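Local coordinates for protein digeranylgeranylglycerophospholipid reductase (Sulfolobus acidocaldarius, PDB 4OPI) that reduces the double bonds of geranylgeranyl chains in archaeal membrane lipid precursors, using one bound FAD per subunit, at residues Cys48-Ser53 against Leu220-Asn225; Glu68-Lys73 against Phe95-Pro100. The protein carries 1 engineered substitution. All blocks are in the same frame, centred on the assembly; numbering follows the deposited sequence.

Contact 1 of 2, residues Cys48-Ser53 against Leu220-Asn225; sequences CGDAVS and LPKGKN. Engineered in segment 220-225: L220 (natural residue Phe). With FDA (dihydroflavine-adenine dinucleotide), chain B.
D50 and K222 meet because each turns CG to the side of its own backbone N (chi1 -55° in D50), after which the lysine runs out nearly straight and bends only at its last torsion, chi4 -63°, to lay its ammonium group against the carboxylate. The two side chains cross obliquely, and K222 NZ reaches D50 OD2 at 3.0 Å on the anti lone pair, the one away from OD1, in a hydrogen-bonded salt bridge. The same nitrogen also pairs with E96 and E71, so three carboxylates share one buried cation. With an alanine in place of D50, K222 would probably lose one of these three mates, and its ammonium end would be set freer to turn toward the other two. CD1 of the engineered L220 packs on A51 CB at 4.2 Å and also lies 3.6 Å from the carbonyl oxygen G49 O.

The backbone where the loop passes into strand 51-53 reads the flavin. A51 N donates to FDA O4 at 3.3 Å and A51 O receives FDA N3 at 2.9 Å, a two-point match to the pyrimidine end of the ring, while G49 N lies 3.0 Å from FDA N5. D50 N donates to C48 SG at 3.2 Å, nearly straight at 167°, which ties the turn together beside the cofactor.

Strand 51-53 continues from this loop as an outermost strand of the large mixed sheet, next to strand 87-97, and S53 caps helix 54-60. L220 and P221 end strand 216-221 against strand 202-206, and K302 of helix 302-322 touches C48 and V52.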
loop_
_atom_site.group_PDB
_atom_site.type_symbol
_atom_site.label_atom_id
_atom_site.label_comp_id
_atom_site.label_asym_id
_atom_site.label_seq_id
_atom_site.Cartn_x
_atom_site.Cartn_y
_atom_site.Cartn_z
ATOM N N CYS A 48 -2.489 0.417 11.590
ATOM C CA CYS A 48 -2.144 -0.576 10.585
ATOM C C CYS A 48 -2.393 -1.978 11.132
ATOM O O CYS A 48 -2.628 -2.151 12.328
ATOM C CB CYS A 48 -0.681 -0.417 10.155
ATOM S SG CYS A 48 -0.117 -1.567 8.860
ATOM N N GLY A 49 -2.355 -2.972 10.250
ATOM C CA GLY A 49 -2.444 -4.359 10.671
ATOM C C GLY A 49 -1.087 -4.867 11.123
ATOM O O GLY A 49 -0.998 -5.851 11.860
ATOM N N ASP A 50 -0.036 -4.182 10.672
ATOM C CA ASP A 50 1.355 -4.488 11.022
ATOM C C ASP A 50 1.801 -5.860 10.513
ATOM O O ASP A 50 2.704 -6.479 11.083
ATOM C CB ASP A 50 1.565 -4.400 12.540
ATOM C CG ASP A 50 1.136 -3.060 13.114
ATOM O OD1 ASP A 50 1.081 -2.070 12.355
ATOM O OD2 ASP A 50 0.860 -2.995 14.332
ATOM N N ALA A 51 1.176 -6.326 9.436
ATOM C CA ALA A 51 1.520 -7.620 8.856
ATOM C C ALA A 51 2.261 -7.447 7.534
ATOM O O ALA A 51 1.711 -6.919 6.567
ATOM C CB ALA A 51 0.269 -8.463 8.658
ATOM N N VAL A 52 3.515 -7.891 7.499
ATOM C CA VAL A 52 4.342 -7.763 6.303
ATOM C C VAL A 52 4.993 -9.093 5.945
ATOM O O VAL A 52 5.479 -9.813 6.819
ATOM C CB VAL A 52 5.448 -6.697 6.479
ATOM C CG1 VAL A 52 6.138 -6.424 5.150
ATOM C CG2 VAL A 52 4.874 -5.409 7.051
ATOM N N SER A 53 4.997 -9.415 4.658
ATOM C CA SER A 53 5.650 -10.623 4.166
ATOM C C SER A 53 7.163 -10.563 4.376
ATOM O O SER A 53 7.766 -9.495 4.292
ATOM C CB SER A 53 5.334 -10.829 2.686
ATOM O OG SER A 53 6.107 -11.883 2.144
ATOM N N LEU A 220 -5.476 -10.761 13.289
ATOM C CA LEU A 220 -4.030 -10.926 13.190
ATOM C C LEU A 220 -3.378 -11.011 14.564
ATOM O O LEU A 220 -3.197 -9.991 15.230
ATOM C CB LEU A 220 -3.416 -9.769 12.397
ATOM C CG LEU A 220 -4.170 -9.300 11.151
ATOM C CD1 LEU A 220 -3.497 -8.078 10.543
ATOM C CD2 LEU A 220 -4.294 -10.416 10.124
ATOM N N PRO A 221 -3.018 -12.231 14.990
ATOM C CA PRO A 221 -2.390 -12.449 16.300
ATOM C C PRO A 221 -1.034 -11.758 16.424
ATOM O O PRO A 221 -0.193 -11.886 15.532
ATOM C CB PRO A 221 -2.230 -13.973 16.365
ATOM C CG PRO A 221 -3.213 -14.510 15.370
ATOM C CD PRO A 221 -3.241 -13.497 14.270
ATOM N N LYS A 222 -0.833 -11.029 17.518
ATOM C CA LYS A 222 0.448 -10.387 17.790
ATOM C C LYS A 222 1.190 -11.141 18.886
ATOM O O LYS A 222 2.231 -10.697 19.371
ATOM C CB LYS A 222 0.251 -8.925 18.192
ATOM C CG LYS A 222 0.003 -7.986 17.024
ATOM C CD LYS A 222 -0.140 -6.549 17.500
ATOM C CE LYS A 222 -0.042 -5.575 16.339
ATOM N NZ LYS A 222 1.294 -5.650 15.685
ATOM N N GLY A 223 0.637 -12.288 19.266
ATOM C CA GLY A 223 1.211 -13.120 20.305
ATOM C C GLY A 223 0.272 -14.265 20.629
ATOM O O GLY A 223 -0.629 -14.574 19.850
ATOM N N LYS A 224 0.479 -14.897 21.779
ATOM C CA LYS A 224 -0.379 -15.996 22.200
ATOM C C LYS A 224 -1.682 -15.483 22.799
ATOM O O LYS A 224 -2.672 -16.212 22.865
ATOM C CB LYS A 224 0.345 -16.889 23.210
ATOM C CG LYS A 224 1.555 -17.614 22.644
ATOM C CD LYS A 224 2.174 -18.536 23.683
ATOM C CE LYS A 224 3.351 -19.307 23.109
ATOM N NZ LYS A 224 3.949 -20.232 24.110
ATOM N N ASN A 225 -1.679 -14.227 23.235
ATOM C CA ASN A 225 -2.843 -13.647 23.898
ATOM C C ASN A 225 -3.103 -12.203 23.492
ATOM O O ASN A 225 -3.724 -11.447 24.237
ATOM C CB ASN A 225 -2.680 -13.725 25.416
ATOM C CG ASN A 225 -2.570 -15.148 25.915
ATOM O OD1 ASN A 225 -1.484 -15.729 25.930
ATOM N ND2 ASN A 225 -3.695 -15.722 26.326
HETATM P PA FDA B . 2.586 6.630 6.493
HETATM O O1A FDA B . 1.262 7.235 6.768
HETATM O O2A FDA B . 2.985 5.447 7.377
HETATM O O5B FDA B . 3.671 7.762 6.532
HETATM C C5B FDA B . 3.278 9.146 6.527
HETATM C C4B FDA B . 4.244 9.897 7.402
HETATM O O4B FDA B . 4.461 11.217 6.858
HETATM C C3B FDA B . 3.796 10.085 8.853
HETATM O O3B FDA B . 4.859 9.783 9.750
HETATM C C2B FDA B . 3.371 11.558 8.902
HETATM O O2B FDA B . 3.588 12.129 10.187
HETATM C C1B FDA B . 4.318 12.178 7.882
HETATM N N9A FDA B . 3.832 13.413 7.279
HETATM C C8A FDA B . 2.641 13.604 6.629
HETATM N N7A FDA B . 2.468 14.824 6.179
HETATM C C5A FDA B . 3.629 15.482 6.558
HETATM C C6A FDA B . 4.072 16.805 6.375
HETATM N N6A FDA B . 3.367 17.743 5.739
HETATM N N1A FDA B . 5.291 17.132 6.862
HETATM C C2A FDA B . 6.002 16.196 7.499
HETATM N N3A FDA B . 5.684 14.921 7.738
HETATM C C4A FDA B . 4.479 14.623 7.234
HETATM N N1 FDA B . -0.173 -2.638 5.117
HETATM C C2 FDA B . 0.504 -3.817 5.290
HETATM O O2 FDA B . 1.628 -3.990 4.828
HETATM N N3 FDA B . -0.147 -4.793 5.999
HETATM C C4 FDA B . -1.200 -4.615 6.874
HETATM O O4 FDA B . -1.458 -5.468 7.721
HETATM C C4X FDA B . -1.861 -3.377 6.669
HETATM N N5 FDA B . -3.024 -3.118 7.340
HETATM C C5X FDA B . -3.536 -1.831 7.384
HETATM C C6 FDA B . -4.561 -1.484 8.259
HETATM C C7 FDA B . -5.060 -0.187 8.318
HETATM C C7M FDA B . -6.147 0.145 9.305
HETATM C C8 FDA B . -4.528 0.794 7.468
HETATM C C8M FDA B . -5.029 2.215 7.511
HETATM C C9 FDA B . -3.516 0.451 6.578
HETATM C C9A FDA B . -3.014 -0.845 6.533
HETATM N N10 FDA B . -1.986 -1.217 5.644
HETATM C C10 FDA B . -1.336 -2.419 5.813
HETATM C "C1'" FDA B . -1.388 -0.226 4.723
HETATM C "C2'" FDA B . -0.143 0.408 5.341
HETATM O "O2'" FDA B . -0.413 0.767 6.696
HETATM C "C3'" FDA B . 0.256 1.656 4.551
HETATM O "O3'" FDA B . 0.060 1.414 3.162
HETATM C "C4'" FDA B . 1.710 2.078 4.768
HETATM O "O4'" FDA B . 1.977 2.195 6.167
HETATM C "C5'" FDA B . 2.036 3.365 4.047
HETATM O "O5'" FDA B . 3.355 3.826 4.407
HETATM P P FDA B . 3.728 5.344 4.164
HETATM O O1P FDA B . 5.051 5.592 4.779
HETATM O O2P FDA B . 3.532 5.743 2.700
HETATM O O3P FDA B . 2.610 6.107 4.992
#

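Contact 2 of 2, residues Glu68-Lys73 against Phe95-Pro100; sequences EELENK and FELNAP
E96 O is gripped by two successive amides, E71 N at 3.0 Å and N72 N at 3.3 Å, the second lying in the carbonyl plane on a lone pair. Two residues facing one in this way define a classic beta bulge, here interrupting the antiparallel pairing of strands 70-80 and 87-97, a beta hairpin. E96 N returns a bond to N72 O at 2.8 Å, and beyond the bulge K73 faces F95 in a regular non-hydrogen-bonded pair. Before it, N98 N reaches E69 O at 2.9 Å from above the carbonyl plane, 38° out of it.

The side chains sort onto two faces. On one, L70 stands at about a right angle to F95; with CG anti to N (chi1 -179°) it sets CD1 3.5 Å from F95 CD1 and 4.2 Å from L97 CD1. K73 lays the aliphatic CD obliquely by F95 CE1, at 4.0 Å, its amine held by E93. On the other face N72 and E96 abut through their CB atoms. The shell beyond fixes the polar ends: H200 and P221 carbonyls take N72 ND2, R105 holds E69, and the N98 side chain caps helix 99-112 through a weak bond.

E71 is the instructive case. Its OE2 lies 3.2 Å from L97 O, an encounter of two acceptors, and the E96 carboxylate is also near. With K222 already between the two acids, K226 takes E71 OE1, so the cost of gathering negative charge beside the bulge is probably paid by these two lysines.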
loop_
_atom_site.group_PDB
_atom_site.type_symbol
_atom_site.label_atom_id
_atom_site.label_comp_id
_atom_site.label_asym_id
_atom_site.label_seq_id
_atom_site.Cartn_x
_atom_site.Cartn_y
_atom_site.Cartn_z
ATOM N N GLU A 68 12.076 -6.782 20.048
ATOM C CA GLU A 68 10.759 -6.216 20.324
ATOM C C GLU A 68 10.034 -5.791 19.048
ATOM O O GLU A 68 8.809 -5.664 19.033
ATOM C CB GLU A 68 10.887 -5.021 21.273
ATOM C CG GLU A 68 11.669 -5.311 22.545
ATOM C CD GLU A 68 10.980 -6.321 23.442
ATOM O OE1 GLU A 68 11.679 -6.982 24.240
ATOM O OE2 GLU A 68 9.741 -6.450 23.356
ATOM N N GLU A 69 10.797 -5.572 17.981
ATOM C CA GLU A 69 10.235 -5.166 16.698
ATOM C C GLU A 69 9.413 -6.286 16.071
ATOM O O GLU A 69 8.480 -6.033 15.309
ATOM C CB GLU A 69 11.351 -4.735 15.749
ATOM C CG GLU A 69 12.208 -3.613 16.300
ATOM C CD GLU A 69 13.615 -3.631 15.748
ATOM O OE1 GLU A 69 13.834 -4.255 14.689
ATOM O OE2 GLU A 69 14.505 -3.028 16.381
ATOM N N LEU A 70 9.765 -7.524 16.397
ATOM C CA LEU A 70 9.039 -8.684 15.894
ATOM C C LEU A 70 8.168 -9.287 16.991
ATOM O O LEU A 70 8.652 -10.035 17.840
ATOM C CB LEU A 70 10.011 -9.731 15.349
ATOM C CG LEU A 70 9.373 -10.992 14.766
ATOM C CD1 LEU A 70 8.286 -10.622 13.770
ATOM C CD2 LEU A 70 10.427 -11.870 14.111
ATOM N N GLU A 71 6.881 -8.957 16.967
ATOM C CA GLU A 71 5.965 -9.396 18.013
ATOM C C GLU A 71 5.526 -10.846 17.826
ATOM O O GLU A 71 5.413 -11.594 18.795
ATOM C CB GLU A 71 4.737 -8.482 18.064
ATOM C CG GLU A 71 5.050 -7.036 18.425
ATOM C CD GLU A 71 3.804 -6.235 18.755
ATOM O OE1 GLU A 71 3.180 -6.510 19.802
ATOM O OE2 GLU A 71 3.447 -5.333 17.969
ATOM N N ASN A 72 5.283 -11.241 16.581
ATOM C CA ASN A 72 4.792 -12.585 16.299
ATOM C C ASN A 72 5.173 -13.068 14.902
ATOM O O ASN A 72 5.014 -12.344 13.921
ATOM C CB ASN A 72 3.272 -12.635 16.465
ATOM C CG ASN A 72 2.720 -14.046 16.379
ATOM O OD1 ASN A 72 3.329 -14.995 16.875
ATOM N ND2 ASN A 72 1.562 -14.190 15.745
ATOM N N LYS A 73 5.674 -14.296 14.821
ATOM C CA LYS A 73 6.037 -14.893 13.541
ATOM C C LYS A 73 4.813 -15.483 12.847
ATOM O O LYS A 73 4.028 -16.208 13.457
ATOM C CB LYS A 73 7.104 -15.973 13.733
ATOM C CG LYS A 73 7.463 -16.719 12.459
ATOM C CD LYS A 73 8.024 -15.777 11.404
ATOM C CE LYS A 73 8.146 -16.469 10.055
ATOM N NZ LYS A 73 8.915 -17.741 10.150
ATOM N N PHE A 95 5.717 -11.476 9.034
ATOM C CA PHE A 95 5.950 -10.914 10.357
ATOM C C PHE A 95 4.782 -10.072 10.849
ATOM O O PHE A 95 4.199 -9.296 10.087
ATOM C CB PHE A 95 7.212 -10.050 10.359
ATOM C CG PHE A 95 8.446 -10.764 9.895
ATOM C CD1 PHE A 95 8.887 -11.907 10.535
ATOM C CD2 PHE A 95 9.182 -10.269 8.832
ATOM C CE1 PHE A 95 10.029 -12.556 10.110
ATOM C CE2 PHE A 95 10.326 -10.912 8.405
ATOM C CZ PHE A 95 10.750 -12.056 9.044
ATOM N N GLU A 96 4.441 -10.225 12.123
ATOM C CA GLU A 96 3.573 -9.272 12.800
ATOM C C GLU A 96 4.452 -8.294 13.566
ATOM O O GLU A 96 5.097 -8.659 14.551
ATOM C CB GLU A 96 2.585 -9.970 13.733
ATOM C CG GLU A 96 1.163 -10.024 13.191
ATOM C CD GLU A 96 0.560 -8.646 12.980
ATOM O OE1 GLU A 96 -0.256 -8.493 12.047
ATOM O OE2 GLU A 96 0.897 -7.718 13.747
ATOM N N LEU A 97 4.476 -7.049 13.100
ATOM C CA LEU A 97 5.459 -6.075 13.556
ATOM C C LEU A 97 4.983 -5.170 14.682
ATOM O O LEU A 97 3.791 -4.908 14.832
ATOM C CB LEU A 97 5.890 -5.192 12.379
ATOM C CG LEU A 97 7.173 -5.528 11.620
ATOM C CD1 LEU A 97 7.625 -6.941 11.919
ATOM C CD2 LEU A 97 6.953 -5.338 10.130
ATOM N N ASN A 98 5.941 -4.706 15.478
ATOM C CA ASN A 98 5.762 -3.481 16.236
ATOM C C ASN A 98 6.226 -2.356 15.319
ATOM O O ASN A 98 7.377 -1.926 15.383
ATOM C CB ASN A 98 6.554 -3.506 17.547
ATOM C CG ASN A 98 6.238 -2.319 18.448
ATOM O OD1 ASN A 98 6.007 -1.205 17.977
ATOM N ND2 ASN A 98 6.228 -2.557 19.755
ATOM N N ALA A 99 5.319 -1.909 14.453
ATOM C CA ALA A 99 5.650 -1.000 13.355
ATOM C C ALA A 99 6.439 0.250 13.768
ATOM O O ALA A 99 7.420 0.588 13.109
ATOM C CB ALA A 99 4.374 -0.596 12.609
ATOM N N PRO A 100 6.025 0.943 14.850
ATOM C CA PRO A 100 6.833 2.113 15.215
ATOM C C PRO A 100 8.269 1.762 15.610
ATOM O O PRO A 100 9.189 2.489 15.240
ATOM C CB PRO A 100 6.075 2.705 16.409
ATOM C CG PRO A 100 4.682 2.223 16.247
ATOM C CD PRO A 100 4.815 0.843 15.688
#

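Followed from the N terminus, the chain passes first through 48-53 beside the flavin, then through 68-73, turns back in a hairpin to 95-100, and comes much later to 220-225. Contact 2 closes the short loop, of 21 residues; contact 1 closes one of 166 residues and encloses it, so the two nest without crossing. Their centres lie about 7 Å apart. Strand 87-97 is the shared element: one edge pairs with strand 70-80 in contact 2, the other is joined by D50 O to L97 N, just ahead of strand 51-53, and by V52 O to F95 N within it. Just past strand 216-221, K222 brings the flavin loop and the hairpin together; all four strands belong to one mixed sheet.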